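Local coordinates for protein cytochrome c, putative (Shewanella oneidensis, PDB 1SP3) that carries eight c-type hemes and probably acts as a respiratory oxidoreductase that reduces tetrathionate, at residues A[298-306]-A[338-346]. Numbering follows the deposited sequence.
Sequences YMAGDKMDS and YDKKLNIFI
M304 curls between the rings of Y338 and F345, its chain bent at chi2 and at chi3 (77°). Its CE lies over a face of each ring, 3.9 Å from the Y338 centroid and 4.2 Å from that of F345. SD stands above the F345 face at a longer distance, a Met-aromatic contact. Y298 carries CG anti to its backbone N (chi1 179°), and its ring reaches F345. The two rings form a T-shaped pair, the edge of F345 toward the face of Y298, with planes at 78°. Y298 OH is gripped by three bonds. It donates to D302 O at 2.6 Å, in the carbonyl plane on a lone pair, and it accepts from F345 N at 2.9 Å and from a water that also bonds G301 N. The loop between strands 295-297 and 310-315 thus packs on the hairpin of strands 325-339 and 344-345. This hairpin belongs to the large mixed sheet, and M304 and F345 also touch strands 310-315 and 387-397. The Y298 side chain is about 10 Å from a bound heme c. M304 N donates to N343 O at 2.6 Å. S306 OG donates to Y338 OH at 2.8 Å. A type II turn from M299 to D302 shapes the loop. D302 OD2 takes the M299 N-H from above the carboxylate plane and forms a salt bridge with R50.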
loop_
_atom_site.group_PDB
_atom_site.type_symbol
_atom_site.label_atom_id
_atom_site.label_comp_id
_atom_site.label_asym_id
_atom_site.label_seq_id
_atom_site.Cartn_x
_atom_site.Cartn_y
_atom_site.Cartn_z
ATOM N N TYR A 298 7.160 9.252 -9.018
ATOM C CA TYR A 298 7.847 8.841 -10.215
ATOM C C TYR A 298 6.848 8.122 -11.124
ATOM O O TYR A 298 6.140 7.209 -10.678
ATOM C CB TYR A 298 9.036 7.913 -9.867
ATOM C CG TYR A 298 9.738 7.468 -11.169
ATOM C CD1 TYR A 298 10.753 8.264 -11.746
ATOM C CD2 TYR A 298 9.323 6.331 -11.858
ATOM C CE1 TYR A 298 11.371 7.903 -12.969
ATOM C CE2 TYR A 298 9.971 5.932 -13.102
ATOM C CZ TYR A 298 10.985 6.757 -13.641
ATOM O OH TYR A 298 11.623 6.424 -14.843
ATOM N N MET A 299 6.740 8.537 -12.375
ATOM C CA MET A 299 5.820 7.849 -13.260
ATOM C C MET A 299 6.566 7.229 -14.441
ATOM O O MET A 299 7.718 7.623 -14.728
ATOM C CB MET A 299 4.774 8.785 -13.827
ATOM C CG MET A 299 4.073 9.602 -12.781
ATOM S SD MET A 299 2.893 8.499 -12.059
ATOM C CE MET A 299 1.801 8.151 -13.360
ATOM N N ALA A 300 5.923 6.233 -15.073
ATOM C CA ALA A 300 6.598 5.477 -16.106
ATOM C C ALA A 300 7.055 6.404 -17.188
ATOM O O ALA A 300 6.359 7.275 -17.575
ATOM C CB ALA A 300 5.690 4.400 -16.670
ATOM N N GLY A 301 8.292 6.225 -17.621
ATOM C CA GLY A 301 8.880 7.112 -18.595
ATOM C C GLY A 301 9.605 8.337 -18.085
ATOM O O GLY A 301 10.235 8.965 -18.899
ATOM N N ASP A 302 9.506 8.714 -16.795
ATOM C CA ASP A 302 10.145 9.919 -16.271
ATOM C C ASP A 302 11.659 9.708 -16.368
ATOM O O ASP A 302 12.125 8.624 -16.104
ATOM C CB ASP A 302 9.855 10.059 -14.776
ATOM C CG ASP A 302 8.468 10.595 -14.478
ATOM O OD1 ASP A 302 7.644 10.749 -15.398
ATOM O OD2 ASP A 302 8.144 10.945 -13.328
ATOM N N LYS A 303 12.431 10.736 -16.734
ATOM C CA LYS A 303 13.872 10.580 -16.626
ATOM C C LYS A 303 14.341 10.513 -15.161
ATOM O O LYS A 303 13.711 11.063 -14.251
ATOM C CB LYS A 303 14.603 11.729 -17.363
ATOM C CG LYS A 303 14.458 11.567 -18.912
ATOM C CD LYS A 303 15.752 11.170 -19.627
ATOM C CE LYS A 303 16.846 12.268 -19.449
ATOM N NZ LYS A 303 18.219 11.936 -20.063
ATOM N N MET A 304 15.474 9.878 -14.917
ATOM C CA MET A 304 15.956 9.874 -13.553
ATOM C C MET A 304 17.469 9.998 -13.646
ATOM O O MET A 304 18.026 9.928 -14.760
ATOM C CB MET A 304 15.471 8.628 -12.788
ATOM C CG MET A 304 15.377 7.346 -13.550
ATOM S SD MET A 304 17.024 6.681 -14.103
ATOM C CE MET A 304 17.790 5.938 -12.725
ATOM N N ASP A 305 18.108 10.087 -12.493
ATOM C CA ASP A 305 19.551 10.201 -12.404
ATOM C C ASP A 305 20.105 9.128 -11.460
ATOM O O ASP A 305 19.834 9.126 -10.231
ATOM C CB ASP A 305 19.927 11.586 -11.894
ATOM C CG ASP A 305 21.414 11.705 -11.559
ATOM O OD1 ASP A 305 22.267 10.852 -11.932
ATOM O OD2 ASP A 305 21.807 12.651 -10.877
ATOM N N SER A 306 20.868 8.196 -12.035
ATOM C CA SER A 306 21.413 7.112 -11.241
ATOM C C SER A 306 22.546 7.461 -10.314
ATOM O O SER A 306 22.936 6.588 -9.568
ATOM C CB SER A 306 21.894 5.945 -12.088
ATOM O OG SER A 306 22.756 6.365 -13.106
ATOM N N TYR A 338 17.100 -0.073 -14.393
ATOM C CA TYR A 338 16.861 1.065 -15.220
ATOM C C TYR A 338 17.570 0.921 -16.598
ATOM O O TYR A 338 18.560 0.234 -16.749
ATOM C CB TYR A 338 17.203 2.412 -14.485
ATOM C CG TYR A 338 18.645 2.859 -14.550
ATOM C CD1 TYR A 338 19.099 3.747 -15.538
ATOM C CD2 TYR A 338 19.559 2.397 -13.604
ATOM C CE1 TYR A 338 20.490 4.161 -15.580
ATOM C CE2 TYR A 338 20.901 2.790 -13.633
ATOM C CZ TYR A 338 21.360 3.648 -14.611
ATOM O OH TYR A 338 22.709 4.001 -14.561
ATOM N N ASP A 339 17.004 1.557 -17.592
ATOM C CA ASP A 339 17.582 1.594 -18.947
ATOM C C ASP A 339 18.778 2.554 -18.984
ATOM O O ASP A 339 18.621 3.770 -18.827
ATOM C CB ASP A 339 16.512 2.091 -19.891
ATOM C CG ASP A 339 16.908 1.944 -21.340
ATOM O OD1 ASP A 339 17.920 2.605 -21.776
ATOM O OD2 ASP A 339 16.216 1.226 -22.090
ATOM N N LYS A 340 19.961 2.003 -19.217
ATOM C CA LYS A 340 21.230 2.744 -19.048
ATOM C C LYS A 340 21.373 3.823 -20.099
ATOM O O LYS A 340 22.100 4.791 -19.891
ATOM C CB LYS A 340 22.442 1.793 -19.144
ATOM C CG LYS A 340 23.749 2.505 -19.007
ATOM C CD LYS A 340 24.507 2.038 -17.779
ATOM C CE LYS A 340 26.066 2.102 -17.908
ATOM N NZ LYS A 340 26.659 1.875 -19.291
ATOM N N LYS A 341 20.669 3.649 -21.217
ATOM C CA LYS A 341 20.664 4.663 -22.259
ATOM C C LYS A 341 19.557 5.704 -22.181
ATOM O O LYS A 341 19.806 6.879 -22.407
ATOM C CB LYS A 341 20.681 4.028 -23.656
ATOM C CG LYS A 341 22.108 3.512 -24.063
ATOM C CD LYS A 341 23.157 4.644 -24.194
ATOM C CE LYS A 341 23.949 4.570 -25.553
ATOM N NZ LYS A 341 24.013 3.181 -26.194
ATOM N N LEU A 342 18.330 5.288 -21.909
ATOM C CA LEU A 342 17.308 6.294 -21.748
ATOM C C LEU A 342 17.498 6.629 -20.276
ATOM O O LEU A 342 18.064 5.844 -19.479
ATOM C CB LEU A 342 15.914 5.691 -22.077
ATOM C CG LEU A 342 15.854 4.902 -23.400
ATOM C CD1 LEU A 342 14.807 3.779 -23.268
ATOM C CD2 LEU A 342 15.526 5.879 -24.595
ATOM N N ASN A 343 17.159 7.737 -19.748
ATOM C CA ASN A 343 17.575 7.469 -18.280
ATOM C C ASN A 343 16.319 7.190 -17.437
ATOM O O ASN A 343 15.908 8.052 -16.746
ATOM C CB ASN A 343 18.530 8.558 -17.703
ATOM C CG ASN A 343 20.025 8.227 -17.919
ATOM O OD1 ASN A 343 20.588 7.305 -17.329
ATOM N ND2 ASN A 343 20.669 8.998 -18.761
ATOM N N ILE A 344 15.666 6.040 -17.634
ATOM C CA ILE A 344 14.362 5.717 -17.027
ATOM C C ILE A 344 14.317 4.367 -16.355
ATOM O O ILE A 344 14.988 3.397 -16.805
ATOM C CB ILE A 344 13.186 5.723 -18.061
ATOM C CG1 ILE A 344 13.283 4.505 -19.009
ATOM C CG2 ILE A 344 13.166 7.016 -18.837
ATOM C CD1 ILE A 344 12.141 4.433 -19.987
ATOM N N PHE A 345 13.468 4.258 -15.313
ATOM C CA PHE A 345 13.272 2.928 -14.709
ATOM C C PHE A 345 12.484 2.022 -15.626
ATOM O O PHE A 345 11.538 2.484 -16.309
ATOM C CB PHE A 345 12.572 3.077 -13.324
ATOM C CG PHE A 345 13.524 3.540 -12.248
ATOM C CD1 PHE A 345 13.312 4.757 -11.587
ATOM C CD2 PHE A 345 14.614 2.756 -11.891
ATOM C CE1 PHE A 345 14.176 5.176 -10.622
ATOM C CE2 PHE A 345 15.495 3.165 -10.872
ATOM C CZ PHE A 345 15.265 4.385 -10.268
ATOM N N ILE A 346 12.858 0.761 -15.635
ATOM C CA ILE A 346 12.257 -0.262 -16.445
ATOM C C ILE A 346 11.259 -1.036 -15.652
ATOM O O ILE A 346 11.488 -1.215 -14.473
ATOM C CB ILE A 346 13.334 -1.232 -16.858
ATOM C CG1 ILE A 346 14.277 -0.501 -17.826
ATOM C CG2 ILE A 346 12.714 -2.611 -17.364
ATOM C CD1 ILE A 346 15.535 -1.366 -18.197
HETATM O O HOH W 1 10.179 4.502 -16.222
HETATM O O HOH W 2 21.003 8.104 -14.576
#